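Local coordinates for protein peroxinectin A (Dictyostelium discoideum, PDB 6ERC) that uses hydrogen peroxide to oxidise phenolic donors at a haem and belongs to the animal haem peroxidase family, at residues 80-85 with 152-157; 164-169 with 187-192; 195-200 with 330-335; 207-212 with 219-224. All coordinates share one frame; numbering follows the deposited sequence.

Overall arrangement
Along the chain, interaction 1 closes before interaction 2 opens, interaction 2 before interaction 3, and interaction 4 is nested inside the loop that interaction 3 closes. The centres of interactions 1 and 4 lie about 10 Å apart; Val-154 packs on His-224 and His-81 on Leu-220, so the sodium-binding turn rests on helix 218-241. Interaction 2, about 13 Å from interaction 4, touches it where Leu-166 and Val-189 meet Ser-208. Interaction 3, about 12 Å from interaction 4, is tied to it by the salt bridge of Asp-195 with Arg-212. The long connection between strand 182-184 and helix 218-241 thus supplies a segment to interactions 2, 3 and 4.

Interaction 1 (80-85 with 152-157); sequences IHNMAL and GNVLYG. With NA (sodium ion), chain K; HEM (protoporphyrin IX containing Fe), chain F.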
loop_
_atom_site.group_PDB
_atom_site.type_symbol
_atom_site.label_atom_id
_atom_site.label_comp_id
_atom_site.label_asym_id
_atom_site.label_seq_id
_atom_site.Cartn_x
_atom_site.Cartn_y
_atom_site.Cartn_z
ATOM N N ILE A 80 -3.348 0.795 -0.050
ATOM C CA ILE A 80 -3.007 -0.554 0.395
ATOM C C ILE A 80 -3.037 -0.644 1.913
ATOM O O ILE A 80 -3.388 -1.689 2.473
ATOM C CB ILE A 80 -1.638 -0.997 -0.164
ATOM C CG1 ILE A 80 -1.373 -2.459 0.200
ATOM C CG2 ILE A 80 -0.516 -0.117 0.363
ATOM C CD1 ILE A 80 -2.247 -3.439 -0.557
ATOM N N HIS A 81 -2.666 0.432 2.604
ATOM C CA HIS A 81 -2.751 0.432 4.059
ATOM C C HIS A 81 -4.189 0.355 4.560
ATOM O O HIS A 81 -4.396 0.193 5.767
ATOM C CB HIS A 81 -2.058 1.673 4.621
ATOM C CG HIS A 81 -0.576 1.686 4.406
ATOM N ND1 HIS A 81 0.207 2.790 4.666
ATOM C CD2 HIS A 81 0.267 0.726 3.954
ATOM C CE1 HIS A 81 1.467 2.511 4.384
ATOM N NE2 HIS A 81 1.531 1.265 3.949
ATOM N N ASN A 82 -5.176 0.469 3.672
ATOM C CA ASN A 82 -6.568 0.209 4.010
ATOM C C ASN A 82 -6.977 -1.238 3.773
ATOM O O ASN A 82 -8.134 -1.584 4.035
ATOM C CB ASN A 82 -7.497 1.119 3.194
ATOM C CG ASN A 82 -7.696 2.480 3.827
ATOM O OD1 ASN A 82 -8.537 2.647 4.711
ATOM N ND2 ASN A 82 -6.933 3.465 3.368
ATOM N N MET A 83 -6.071 -2.090 3.297
ATOM C CA MET A 83 -6.487 -3.390 2.777
ATOM C C MET A 83 -5.659 -4.568 3.275
ATOM O O MET A 83 -6.230 -5.618 3.570
ATOM C CB MET A 83 -6.450 -3.349 1.242
ATOM C CG MET A 83 -7.397 -2.332 0.628
ATOM S SD MET A 83 -7.332 -2.287 -1.175
ATOM C CE MET A 83 -7.922 -3.925 -1.575
ATOM N N ALA A 84 -4.336 -4.437 3.359
ATOM C CA ALA A 84 -3.503 -5.608 3.605
ATOM C C ALA A 84 -2.282 -5.260 4.444
ATOM O O ALA A 84 -1.682 -4.196 4.279
ATOM C CB ALA A 84 -3.049 -6.237 2.284
ATOM N N LEU A 85 -1.916 -6.180 5.336
ATOM C CA LEU A 85 -0.657 -6.106 6.070
ATOM C C LEU A 85 -0.118 -7.516 6.243
ATOM O O LEU A 85 -0.785 -8.368 6.835
ATOM C CB LEU A 85 -0.833 -5.442 7.438
ATOM C CG LEU A 85 0.439 -5.399 8.292
ATOM C CD1 LEU A 85 1.443 -4.421 7.704
ATOM C CD2 LEU A 85 0.125 -5.050 9.733
ATOM N N GLY A 152 -11.562 2.727 6.283
ATOM C CA GLY A 152 -10.994 3.815 7.052
ATOM C C GLY A 152 -10.171 3.400 8.247
ATOM O O GLY A 152 -9.832 4.256 9.070
ATOM N N ASN A 153 -9.836 2.111 8.374
ATOM C CA ASN A 153 -8.987 1.666 9.474
ATOM C C ASN A 153 -7.710 2.487 9.554
ATOM O O ASN A 153 -7.117 2.620 10.631
ATOM C CB ASN A 153 -8.643 0.185 9.308
ATOM C CG ASN A 153 -7.699 -0.066 8.141
ATOM O OD1 ASN A 153 -8.132 -0.278 7.009
ATOM N ND2 ASN A 153 -6.400 -0.035 8.414
ATOM N N VAL A 154 -7.264 3.031 8.421
ATOM C CA VAL A 154 -6.076 3.875 8.400
ATOM C C VAL A 154 -6.232 5.067 9.337
ATOM O O VAL A 154 -5.244 5.554 9.900
ATOM C CB VAL A 154 -5.788 4.323 6.952
ATOM C CG1 VAL A 154 -6.978 5.081 6.376
ATOM C CG2 VAL A 154 -4.527 5.168 6.891
ATOM N N LEU A 155 -7.455 5.561 9.520
ATOM C CA LEU A 155 -7.697 6.699 10.400
ATOM C C LEU A 155 -8.181 6.297 11.784
ATOM O O LEU A 155 -7.736 6.877 12.779
ATOM C CB LEU A 155 -8.727 7.649 9.780
ATOM C CG LEU A 155 -8.372 8.311 8.445
ATOM C CD1 LEU A 155 -9.492 9.239 8.040
ATOM C CD2 LEU A 155 -7.051 9.070 8.513
ATOM N N TYR A 156 -9.073 5.314 11.876
ATOM C CA TYR A 156 -9.790 5.035 13.113
ATOM C C TYR A 156 -9.281 3.805 13.852
ATOM O O TYR A 156 -9.765 3.523 14.954
ATOM C CB TYR A 156 -11.284 4.884 12.812
ATOM C CG TYR A 156 -11.809 5.985 11.919
ATOM C CD1 TYR A 156 -12.020 7.263 12.415
ATOM C CD2 TYR A 156 -12.076 5.750 10.576
ATOM C CE1 TYR A 156 -12.492 8.276 11.602
ATOM C CE2 TYR A 156 -12.547 6.756 9.756
ATOM C CZ TYR A 156 -12.755 8.019 10.274
ATOM O OH TYR A 156 -13.225 9.027 9.464
ATOM N N GLY A 157 -8.322 3.076 13.290
ATOM C CA GLY A 157 -7.763 1.920 13.963
ATOM C C GLY A 157 -8.558 0.657 13.710
ATOM O O GLY A 157 -9.625 0.651 13.089
HETATM NA NA NA K . -9.376 -2.141 6.061
HETATM C CHA HEM F . 4.828 -3.213 1.364
HETATM C CHB HEM F . 7.715 0.625 1.922
HETATM C CHC HEM F . 5.276 2.944 -1.591
HETATM C CHD HEM F . 2.553 -0.998 -2.302
HETATM C C1A HEM F . 5.855 -2.398 1.771
HETATM C C2A HEM F . 6.912 -2.765 2.680
HETATM C C3A HEM F . 7.717 -1.711 2.838
HETATM C C4A HEM F . 7.186 -0.635 2.032
HETATM C CMA HEM F . 8.982 -1.627 3.721
HETATM C CAA HEM F . 7.060 -4.154 3.323
HETATM C CBA HEM F . 8.307 -4.786 2.722
HETATM C CGA HEM F . 8.226 -6.286 2.833
HETATM O O1A HEM F . 7.311 -6.893 2.218
HETATM O O2A HEM F . 9.087 -6.881 3.529
HETATM C C1B HEM F . 7.286 1.583 1.034
HETATM C C2B HEM F . 7.842 2.908 0.919
HETATM C C3B HEM F . 7.170 3.558 -0.046
HETATM C C4B HEM F . 6.167 2.655 -0.575
HETATM C CMB HEM F . 9.002 3.402 1.807
HETATM C CAB HEM F . 7.358 4.996 -0.582
HETATM C CBB HEM F . 8.331 5.812 -0.164
HETATM C C1C HEM F . 4.329 2.084 -2.103
HETATM C C2C HEM F . 3.398 2.367 -3.182
HETATM C C3C HEM F . 2.640 1.267 -3.375
HETATM C C4C HEM F . 3.079 0.270 -2.423
HETATM C CMC HEM F . 3.385 3.729 -3.908
HETATM C CAC HEM F . 1.489 0.943 -4.363
HETATM C CBC HEM F . 0.982 1.775 -5.276
HETATM C C1D HEM F . 2.902 -1.920 -1.345
HETATM C C2D HEM F . 2.248 -3.187 -1.112
HETATM C C3D HEM F . 2.888 -3.794 -0.109
HETATM C C4D HEM F . 3.952 -2.931 0.342
HETATM C CMD HEM F . 1.050 -3.722 -1.923
HETATM C CAD HEM F . 2.565 -5.157 0.528
HETATM C CBD HEM F . 1.398 -4.895 1.475
HETATM C CGD HEM F . 1.475 -5.780 2.696
HETATM O O1D HEM F . 2.185 -5.400 3.663
HETATM O O2D HEM F . 0.830 -6.859 2.720
HETATM N NA HEM F . 6.051 -1.088 1.395
HETATM N NB HEM F . 6.267 1.459 0.111
HETATM N NC HEM F . 4.102 0.796 -1.666
HETATM N ND HEM F . 3.935 -1.797 -0.438
HETATM FE FE HEM F . 5.049 -0.170 -0.131
#
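Gly-152 brings its backbone N to 3.4 Å from Asn-82 OD1 and stands at the N-cap of the short helix 153-156. Its own carbonyl oxygen takes the backbone N-H groups of both Leu-155 and Tyr-156. Asn-153 then carries the polar part of the contact. Its CG lies between the backbone N and the carbonyl carbon (chi1 70°), a torsion that brings the amide to the 80-85 loop, where its two ends have different partners. OD1 binds the sodium ion at 2.4 Å, next to Asn-82 O, which binds it at the same distance. ND2 donates a weak but fairly straight hydrogen bond to His-81 O (3.3 Å, 160°). Gly-147, Tyr-149 and Asp-151 complete the metal site. In mammalian haem peroxidases, too, a cation, there calcium, ties the residue after the distal histidine to a distant loop. Here His-81, the predicted proton acceptor, immediately precedes the ligand Asn-82, and Ile-80 on its other side packs CG1 against the haem methyl carbon CMD at 3.5 Å. Val-154 follows with its CG1 set between the two ends of the Asn-82 amide, 3.3 Å from OD1 and 3.4 Å from ND2, while that ND2 is hydrogen-bonded to Phe-78 O. Leu-155 packs on helices 218-241 and 247-275, Tyr-156 on helix 247-275, and Gly-157 N bonds back to Asn-153 O.

Interaction 2 (164-169 with 187-192); sequences KNLRSL and KNVPGV
The carbonyl oxygen of Asn-165 accepts a hydrogen bond from Lys-175 NZ and is also met by the methyl CG1 of Val-189, at 3.1 Å. No hydrogen bond spans the two segments; they meet through van der Waals contacts with a beta turn. Residues 189-192 form this turn, of type II, with Gly-191 at its third position in the positive-phi conformation usual there. The turn presents two valines and a carbonyl to the end of helix 160-166. Pro-190 O lies 3.5 Å from Asn-165 CB, while Val-189 CG1 lies 4.0 Å from Asn-165 CB. Leu-166 meets the far end of the turn: its CG is 3.9 Å from Val-192 CG2, and the two side chains cross at about a right angle. Val-192 has CG1 anti to its N (chi1 -176°), which leaves CG2 as the branch facing the leucine. The turn thus lies against the last turn of helix 160-166, where Leu-166 also shares a backbone hydrogen bond with Lys-175. Just beyond, Arg-167 forms salt bridges with Asp-247 and Glu-248 at helix 247-275, and the hairpin of strands 177-179 and 182-184 links the two segments in the chain.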
loop_
_atom_site.group_PDB
_atom_site.type_symbol
_atom_site.label_atom_id
_atom_site.label_comp_id
_atom_site.label_asym_id
_atom_site.label_seq_id
_atom_site.Cartn_x
_atom_site.Cartn_y
_atom_site.Cartn_z
ATOM N N LYS A 164 -11.336 4.738 20.127
ATOM C CA LYS A 164 -11.758 5.681 21.155
ATOM C C LYS A 164 -10.589 6.371 21.845
ATOM O O LYS A 164 -10.818 7.309 22.616
ATOM C CB LYS A 164 -12.634 4.971 22.188
ATOM C CG LYS A 164 -14.036 4.669 21.672
ATOM C CD LYS A 164 -14.910 4.003 22.719
ATOM C CE LYS A 164 -16.321 3.781 22.188
ATOM N NZ LYS A 164 -17.204 3.093 23.174
ATOM N N ASN A 165 -9.354 5.936 21.598
ATOM C CA ASN A 165 -8.190 6.670 22.078
ATOM C C ASN A 165 -7.709 7.705 21.074
ATOM O O ASN A 165 -7.101 8.706 21.471
ATOM C CB ASN A 165 -7.048 5.704 22.410
ATOM C CG ASN A 165 -7.240 5.011 23.746
ATOM O OD1 ASN A 165 -7.416 3.796 23.807
ATOM N ND2 ASN A 165 -7.204 5.783 24.824
ATOM N N LEU A 166 -7.977 7.495 19.784
ATOM C CA LEU A 166 -7.580 8.453 18.760
ATOM C C LEU A 166 -8.560 9.611 18.617
ATOM O O LEU A 166 -8.208 10.627 18.007
ATOM C CB LEU A 166 -7.436 7.756 17.405
ATOM C CG LEU A 166 -6.120 7.026 17.141
ATOM C CD1 LEU A 166 -6.214 6.222 15.851
ATOM C CD2 LEU A 166 -4.953 8.005 17.070
ATOM N N ARG A 167 -9.768 9.487 19.153
ATOM C CA ARG A 167 -10.791 10.508 18.996
ATOM C C ARG A 167 -10.997 11.258 20.305
ATOM O O ARG A 167 -10.793 10.713 21.394
ATOM C CB ARG A 167 -12.114 9.899 18.519
ATOM C CG ARG A 167 -12.612 8.743 19.360
ATOM C CD ARG A 167 -13.814 8.064 18.726
ATOM N NE ARG A 167 -15.066 8.507 19.330
ATOM C CZ ARG A 167 -16.224 7.865 19.214
ATOM N NH1 ARG A 167 -16.305 6.741 18.512
ATOM N NH2 ARG A 167 -17.304 8.345 19.806
ATOM N N SER A 168 -11.400 12.525 20.181
ATOM C CA SER A 168 -11.530 13.393 21.345
ATOM C C SER A 168 -12.717 13.024 22.221
ATOM O O SER A 168 -12.745 13.413 23.392
ATOM C CB SER A 168 -11.663 14.852 20.903
ATOM O OG SER A 168 -12.840 15.050 20.140
ATOM N N LEU A 169 -13.689 12.284 21.690
ATOM C CA LEU A 169 -14.915 11.949 22.407
ATOM C C LEU A 169 -15.755 13.185 22.710
ATOM O O LEU A 169 -16.541 13.188 23.663
ATOM C CB LEU A 169 -14.607 11.190 23.704
ATOM C CG LEU A 169 -13.723 9.948 23.561
ATOM C CD1 LEU A 169 -13.377 9.388 24.925
ATOM C CD2 LEU A 169 -14.401 8.887 22.714
ATOM N N LYS A 187 -0.184 12.999 18.948
ATOM C CA LYS A 187 1.048 12.303 19.290
ATOM C C LYS A 187 0.949 11.723 20.695
ATOM O O LYS A 187 0.168 12.188 21.530
ATOM C CB LYS A 187 2.262 13.237 19.191
ATOM C CG LYS A 187 2.596 13.669 17.767
ATOM C CD LYS A 187 3.609 14.810 17.738
ATOM C CE LYS A 187 2.973 16.133 18.161
ATOM N NZ LYS A 187 3.895 17.289 17.989
ATOM N N ASN A 188 1.763 10.691 20.942
ATOM C CA ASN A 188 1.881 10.062 22.260
ATOM C C ASN A 188 0.545 9.524 22.761
ATOM O O ASN A 188 0.330 9.399 23.971
ATOM C CB ASN A 188 2.465 11.033 23.290
ATOM C CG ASN A 188 3.843 11.525 22.913
ATOM O OD1 ASN A 188 4.576 10.850 22.196
ATOM N ND2 ASN A 188 4.205 12.706 23.400
ATOM N N VAL A 189 -0.363 9.195 21.850
ATOM C CA VAL A 189 -1.684 8.705 22.236
ATOM C C VAL A 189 -1.528 7.315 22.847
ATOM O O VAL A 189 -1.032 6.401 22.172
ATOM C CB VAL A 189 -2.643 8.684 21.034
ATOM C CG1 VAL A 189 -4.023 8.201 21.459
ATOM C CG2 VAL A 189 -2.727 10.069 20.407
ATOM N N PRO A 190 -1.928 7.103 24.104
ATOM C CA PRO A 190 -1.824 5.761 24.686
ATOM C C PRO A 190 -2.656 4.749 23.911
ATOM O O PRO A 190 -3.744 5.055 23.421
ATOM C CB PRO A 190 -2.352 5.948 26.113
ATOM C CG PRO A 190 -2.214 7.403 26.388
ATOM C CD PRO A 190 -2.448 8.078 25.078
ATOM N N GLY A 191 -2.129 3.533 23.807
ATOM C CA GLY A 191 -2.826 2.453 23.142
ATOM C C GLY A 191 -2.713 2.440 21.634
ATOM O O GLY A 191 -3.301 1.555 20.998
ATOM N N VAL A 192 -1.985 3.379 21.038
ATOM C CA VAL A 192 -1.843 3.437 19.584
ATOM C C VAL A 192 -0.399 3.119 19.211
ATOM O O VAL A 192 0.412 4.042 19.038
ATOM C CB VAL A 192 -2.260 4.811 19.036
ATOM C CG1 VAL A 192 -2.204 4.809 17.512
ATOM C CG2 VAL A 192 -3.656 5.176 19.524
#

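Interaction 3 (195-200 with 330-335); sequences DNDANL and SYFNPH
Phe-332 is the centre of this contact, its ring laid against the backbone of residues 195-198. Asp-197 N lies over the middle of one ring face, 3.7 Å above its plane, so the loop climbs across the ring with a peptide group on top. Asp-195 O comes obliquely, 3.4 Å from Phe-332 CE1. The carboxylate of Asp-197 stands steeply to the ring, with the planes 77° apart, and its OD2 approaches Phe-332 CZ at 3.2 Å. A positive phi at Phe-332 and a CG anti to its carbonyl carbon (chi1 -61°) set the ring towards the other loop. The methyl of Ala-198 rests on both neighbouring residues: its CB lies 3.9 Å from Phe-332 CD2 and 4.0 Å from Tyr-331 CB. The tyrosine gives only the base of its side chain here. Its ring leads away to touch the haem and meets Phe-367 edge-to-face. On the first loop, Asp-195 sends OD1 in a salt bridge to Arg-212 NE, close to Arg-213, the predicted transition-state stabiliser, while the Phe-332 backbone is hydrogen-bonded to Glu-216. Two irregular loops, one before helix 218-241 and one before helix 342-350, are thus joined without a hydrogen bond between them, by backbone and side-chain packing round the Phe-332 ring, at the wall of the haem pocket in the animal haem peroxidase fold.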
loop_
_atom_site.group_PDB
_atom_site.type_symbol
_atom_site.label_atom_id
_atom_site.label_comp_id
_atom_site.label_asym_id
_atom_site.label_seq_id
_atom_site.Cartn_x
_atom_site.Cartn_y
_atom_site.Cartn_z
ATOM N N ASP A 195 4.675 2.338 14.184
ATOM C CA ASP A 195 5.915 1.748 13.708
ATOM C C ASP A 195 7.038 2.779 13.684
ATOM O O ASP A 195 6.814 3.975 13.461
ATOM C CB ASP A 195 5.731 1.156 12.310
ATOM C CG ASP A 195 5.094 -0.222 12.338
ATOM O OD1 ASP A 195 4.841 -0.745 13.446
ATOM O OD2 ASP A 195 4.854 -0.787 11.247
ATOM N N ASN A 196 8.254 2.299 13.929
ATOM C CA ASN A 196 9.465 3.113 13.867
ATOM C C ASN A 196 10.573 2.301 13.202
ATOM O O ASN A 196 11.669 2.136 13.738
ATOM C CB ASN A 196 9.880 3.581 15.263
ATOM C CG ASN A 196 10.549 4.951 15.257
ATOM O OD1 ASN A 196 10.440 5.705 16.227
ATOM N ND2 ASN A 196 11.232 5.285 14.166
ATOM N N ASP A 197 10.284 1.787 12.003
ATOM C CA ASP A 197 11.188 0.851 11.340
ATOM C C ASP A 197 12.586 1.445 11.188
ATOM O O ASP A 197 13.578 0.859 11.636
ATOM C CB ASP A 197 10.611 0.453 9.978
ATOM C CG ASP A 197 9.261 -0.230 10.096
ATOM O OD1 ASP A 197 9.076 -1.015 11.051
ATOM O OD2 ASP A 197 8.382 0.020 9.242
ATOM N N ALA A 198 12.682 2.617 10.554
ATOM C CA ALA A 198 13.980 3.255 10.374
ATOM C C ALA A 198 14.602 3.674 11.700
ATOM O O ALA A 198 15.827 3.813 11.782
ATOM C CB ALA A 198 13.845 4.465 9.447
ATOM N N ASN A 199 13.789 3.877 12.737
ATOM C CA ASN A 199 14.290 4.172 14.080
ATOM C C ASN A 199 15.263 5.349 14.062
ATOM O O ASN A 199 16.302 5.337 14.727
ATOM C CB ASN A 199 14.946 2.937 14.698
ATOM C CG ASN A 199 15.033 3.017 16.212
ATOM O OD1 ASN A 199 14.932 4.098 16.799
ATOM N ND2 ASN A 199 15.224 1.868 16.853
ATOM N N LEU A 200 14.926 6.378 13.279
ATOM C CA LEU A 200 15.718 7.604 13.291
ATOM C C LEU A 200 15.354 8.485 14.479
ATOM O O LEU A 200 16.241 9.036 15.141
ATOM C CB LEU A 200 15.525 8.381 11.985
ATOM C CG LEU A 200 16.560 8.150 10.878
ATOM C CD1 LEU A 200 16.380 6.786 10.240
ATOM C CD2 LEU A 200 16.472 9.246 9.822
ATOM N N SER A 330 13.525 10.989 4.573
ATOM C CA SER A 330 12.149 11.200 5.002
ATOM C C SER A 330 11.526 9.974 5.656
ATOM O O SER A 330 10.358 10.034 6.053
ATOM C CB SER A 330 11.288 11.628 3.809
ATOM O OG SER A 330 11.070 10.543 2.924
ATOM N N TYR A 331 12.262 8.870 5.777
ATOM C CA TYR A 331 11.716 7.656 6.381
ATOM C C TYR A 331 11.450 7.899 7.862
ATOM O O TYR A 331 12.384 8.115 8.642
ATOM C CB TYR A 331 12.677 6.487 6.192
ATOM C CG TYR A 331 12.879 6.060 4.754
ATOM C CD1 TYR A 331 11.837 6.116 3.832
ATOM C CD2 TYR A 331 14.116 5.595 4.319
ATOM C CE1 TYR A 331 12.024 5.721 2.518
ATOM C CE2 TYR A 331 14.314 5.200 3.009
ATOM C CZ TYR A 331 13.264 5.264 2.113
ATOM O OH TYR A 331 13.459 4.871 0.806
ATOM N N PHE A 332 10.177 7.860 8.250
ATOM C CA PHE A 332 9.774 8.032 9.645
ATOM C C PHE A 332 10.379 9.304 10.234
ATOM O O PHE A 332 11.034 9.290 11.278
ATOM C CB PHE A 332 10.156 6.803 10.471
ATOM C CG PHE A 332 9.496 5.539 10.001
ATOM C CD1 PHE A 332 8.333 5.086 10.600
ATOM C CD2 PHE A 332 10.030 4.812 8.951
ATOM C CE1 PHE A 332 7.720 3.926 10.165
ATOM C CE2 PHE A 332 9.419 3.655 8.512
ATOM C CZ PHE A 332 8.263 3.211 9.120
ATOM N N ASN A 333 10.144 10.420 9.548
ATOM C CA ASN A 333 10.680 11.721 9.947
ATOM C C ASN A 333 9.534 12.701 10.152
ATOM O O ASN A 333 8.988 13.233 9.169
ATOM C CB ASN A 333 11.653 12.251 8.895
ATOM C CG ASN A 333 12.207 13.615 9.254
ATOM O OD1 ASN A 333 12.144 14.040 10.407
ATOM N ND2 ASN A 333 12.754 14.310 8.262
ATOM N N PRO A 334 9.126 12.971 11.396
ATOM C CA PRO A 334 8.057 13.959 11.614
ATOM C C PRO A 334 8.457 15.384 11.267
ATOM O O PRO A 334 7.573 16.196 10.965
ATOM C CB PRO A 334 7.748 13.822 13.115
ATOM C CG PRO A 334 8.307 12.491 13.513
ATOM C CD PRO A 334 9.501 12.284 12.643
ATOM N N HIS A 335 9.751 15.718 11.302
ATOM C CA HIS A 335 10.171 17.086 11.011
ATOM C C HIS A 335 9.721 17.552 9.635
ATOM O O HIS A 335 9.671 18.763 9.388
ATOM C CB HIS A 335 11.691 17.206 11.120
ATOM C CG HIS A 335 12.185 17.249 12.531
ATOM N ND1 HIS A 335 12.893 18.317 13.039
ATOM C CD2 HIS A 335 12.063 16.362 13.546
ATOM C CE1 HIS A 335 13.192 18.083 14.304
ATOM N NE2 HIS A 335 12.699 16.903 14.636
#

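Interaction 4 (207-212 with 219-224); sequences YSVGER and GLLSIH
Tyr-207 and Leu-221 meet at about a right angle, with the leucine CD2 3.8 Å from the tyrosine CB and CD1 approaching the ring obliquely at CD2. The leucine's chi1 of -97° lies off the staggered minimum and turns both methyls to the loop. Val-209 places CG2 in the position between backbone N and carbonyl carbon, which sets this methyl 3.6 Å from His-224 CD2. The imidazole is held by its own helix: ND1 donates to Leu-220 O at 2.7 Å, with an N-H...O angle of 159°, near the ring plane. That oxygen also accepts His-224 N, from the opposite face of its carbonyl plane. Phe-78 of helix 70-80 meets the ring edge-to-face, and Glu-211 CB lies at its edge by NE2. This packs the loop leading into helix 218-241 on that helix beside His-81 and Arg-213, the predicted catalytic residues. Glu-211 OE1 stays 5.7 Å from His-224 NE2, and OE2 forms a long, weak ion pair with Arg-213 NE, so packing rather than charge joins loop and helix.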
loop_
_atom_site.group_PDB
_atom_site.type_symbol
_atom_site.label_atom_id
_atom_site.label_comp_id
_atom_site.label_asym_id
_atom_site.label_seq_id
_atom_site.Cartn_x
_atom_site.Cartn_y
_atom_site.Cartn_z
ATOM N N TYR A 207 3.710 10.630 14.879
ATOM C CA TYR A 207 2.286 10.913 14.945
ATOM C C TYR A 207 1.500 9.621 15.126
ATOM O O TYR A 207 1.846 8.582 14.558
ATOM C CB TYR A 207 1.830 11.643 13.682
ATOM C CG TYR A 207 2.425 13.029 13.549
ATOM C CD1 TYR A 207 1.875 14.110 14.228
ATOM C CD2 TYR A 207 3.541 13.255 12.750
ATOM C CE1 TYR A 207 2.415 15.374 14.115
ATOM C CE2 TYR A 207 4.089 14.518 12.630
ATOM C CZ TYR A 207 3.520 15.575 13.316
ATOM O OH TYR A 207 4.060 16.835 13.202
ATOM N N SER A 208 0.442 9.692 15.931
ATOM C CA SER A 208 -0.384 8.535 16.258
ATOM C C SER A 208 -1.620 8.536 15.361
ATOM O O SER A 208 -2.524 9.360 15.539
ATOM C CB SER A 208 -0.774 8.563 17.735
ATOM O OG SER A 208 0.377 8.647 18.559
ATOM N N VAL A 209 -1.656 7.609 14.401
ATOM C CA VAL A 209 -2.771 7.468 13.475
ATOM C C VAL A 209 -3.213 6.008 13.452
ATOM O O VAL A 209 -2.552 5.121 13.994
ATOM C CB VAL A 209 -2.417 7.951 12.052
ATOM C CG1 VAL A 209 -2.131 9.451 12.056
ATOM C CG2 VAL A 209 -1.227 7.171 11.495
ATOM N N GLY A 210 -4.346 5.767 12.793
ATOM C CA GLY A 210 -4.995 4.466 12.826
ATOM C C GLY A 210 -4.217 3.337 12.180
ATOM O O GLY A 210 -4.651 2.184 12.274
ATOM N N GLU A 211 -3.091 3.628 11.531
ATOM C CA GLU A 211 -2.315 2.617 10.825
ATOM C C GLU A 211 -0.868 2.670 11.295
ATOM O O GLU A 211 -0.242 3.735 11.259
ATOM C CB GLU A 211 -2.405 2.832 9.310
ATOM C CG GLU A 211 -2.587 1.548 8.511
ATOM C CD GLU A 211 -1.272 0.859 8.218
ATOM O OE1 GLU A 211 -0.283 1.579 7.978
ATOM O OE2 GLU A 211 -1.225 -0.390 8.228
ATOM N N ARG A 212 -0.343 1.516 11.725
ATOM C CA ARG A 212 0.978 1.460 12.352
ATOM C C ARG A 212 2.034 2.180 11.520
ATOM O O ARG A 212 2.808 2.993 12.040
ATOM C CB ARG A 212 1.397 0.002 12.567
ATOM C CG ARG A 212 0.505 -0.798 13.505
ATOM C CD ARG A 212 0.998 -2.241 13.630
ATOM N NE ARG A 212 2.276 -2.333 14.341
ATOM C CZ ARG A 212 2.416 -2.631 15.632
ATOM N NH1 ARG A 212 1.359 -2.881 16.393
ATOM N NH2 ARG A 212 3.628 -2.683 16.169
ATOM N N GLY A 219 4.508 12.454 2.856
ATOM C CA GLY A 219 3.400 12.491 1.918
ATOM C C GLY A 219 2.270 11.568 2.319
ATOM O O GLY A 219 1.100 11.862 2.060
ATOM N N LEU A 220 2.599 10.444 2.958
ATOM C CA LEU A 220 1.568 9.562 3.492
ATOM C C LEU A 220 0.888 10.191 4.701
ATOM O O LEU A 220 -0.338 10.128 4.836
ATOM C CB LEU A 220 2.185 8.214 3.859
ATOM C CG LEU A 220 1.254 7.124 4.393
ATOM C CD1 LEU A 220 0.186 6.773 3.371
ATOM C CD2 LEU A 220 2.061 5.890 4.776
ATOM N N LEU A 221 1.673 10.799 5.594
ATOM C CA LEU A 221 1.098 11.482 6.746
ATOM C C LEU A 221 0.237 12.660 6.323
ATOM O O LEU A 221 -0.772 12.955 6.971
ATOM C CB LEU A 221 2.211 11.952 7.684
ATOM C CG LEU A 221 2.515 11.022 8.855
ATOM C CD1 LEU A 221 3.875 11.336 9.453
ATOM C CD2 LEU A 221 1.428 11.149 9.910
ATOM N N SER A 222 0.616 13.345 5.241
ATOM C CA SER A 222 -0.182 14.468 4.768
ATOM C C SER A 222 -1.585 14.019 4.385
ATOM O O SER A 222 -2.570 14.695 4.709
ATOM C CB SER A 222 0.508 15.142 3.586
ATOM O OG SER A 222 1.663 15.837 4.013
ATOM N N ILE A 223 -1.702 12.882 3.698
ATOM C CA ILE A 223 -3.026 12.366 3.366
ATOM C C ILE A 223 -3.797 12.045 4.639
ATOM O O ILE A 223 -4.991 12.348 4.752
ATOM C CB ILE A 223 -2.917 11.140 2.440
ATOM C CG1 ILE A 223 -2.306 11.553 1.096
ATOM C CG2 ILE A 223 -4.298 10.513 2.230
ATOM C CD1 ILE A 223 -2.063 10.408 0.126
ATOM N N HIS A 224 -3.133 11.428 5.618
ATOM C CA HIS A 224 -3.777 11.204 6.908
ATOM C C HIS A 224 -4.318 12.511 7.471
ATOM O O HIS A 224 -5.461 12.579 7.932
ATOM C CB HIS A 224 -2.790 10.576 7.892
ATOM C CG HIS A 224 -2.502 9.133 7.628
ATOM N ND1 HIS A 224 -1.818 8.701 6.512
ATOM C CD2 HIS A 224 -2.797 8.021 8.342
ATOM C CE1 HIS A 224 -1.708 7.385 6.549
ATOM N NE2 HIS A 224 -2.293 6.948 7.650
#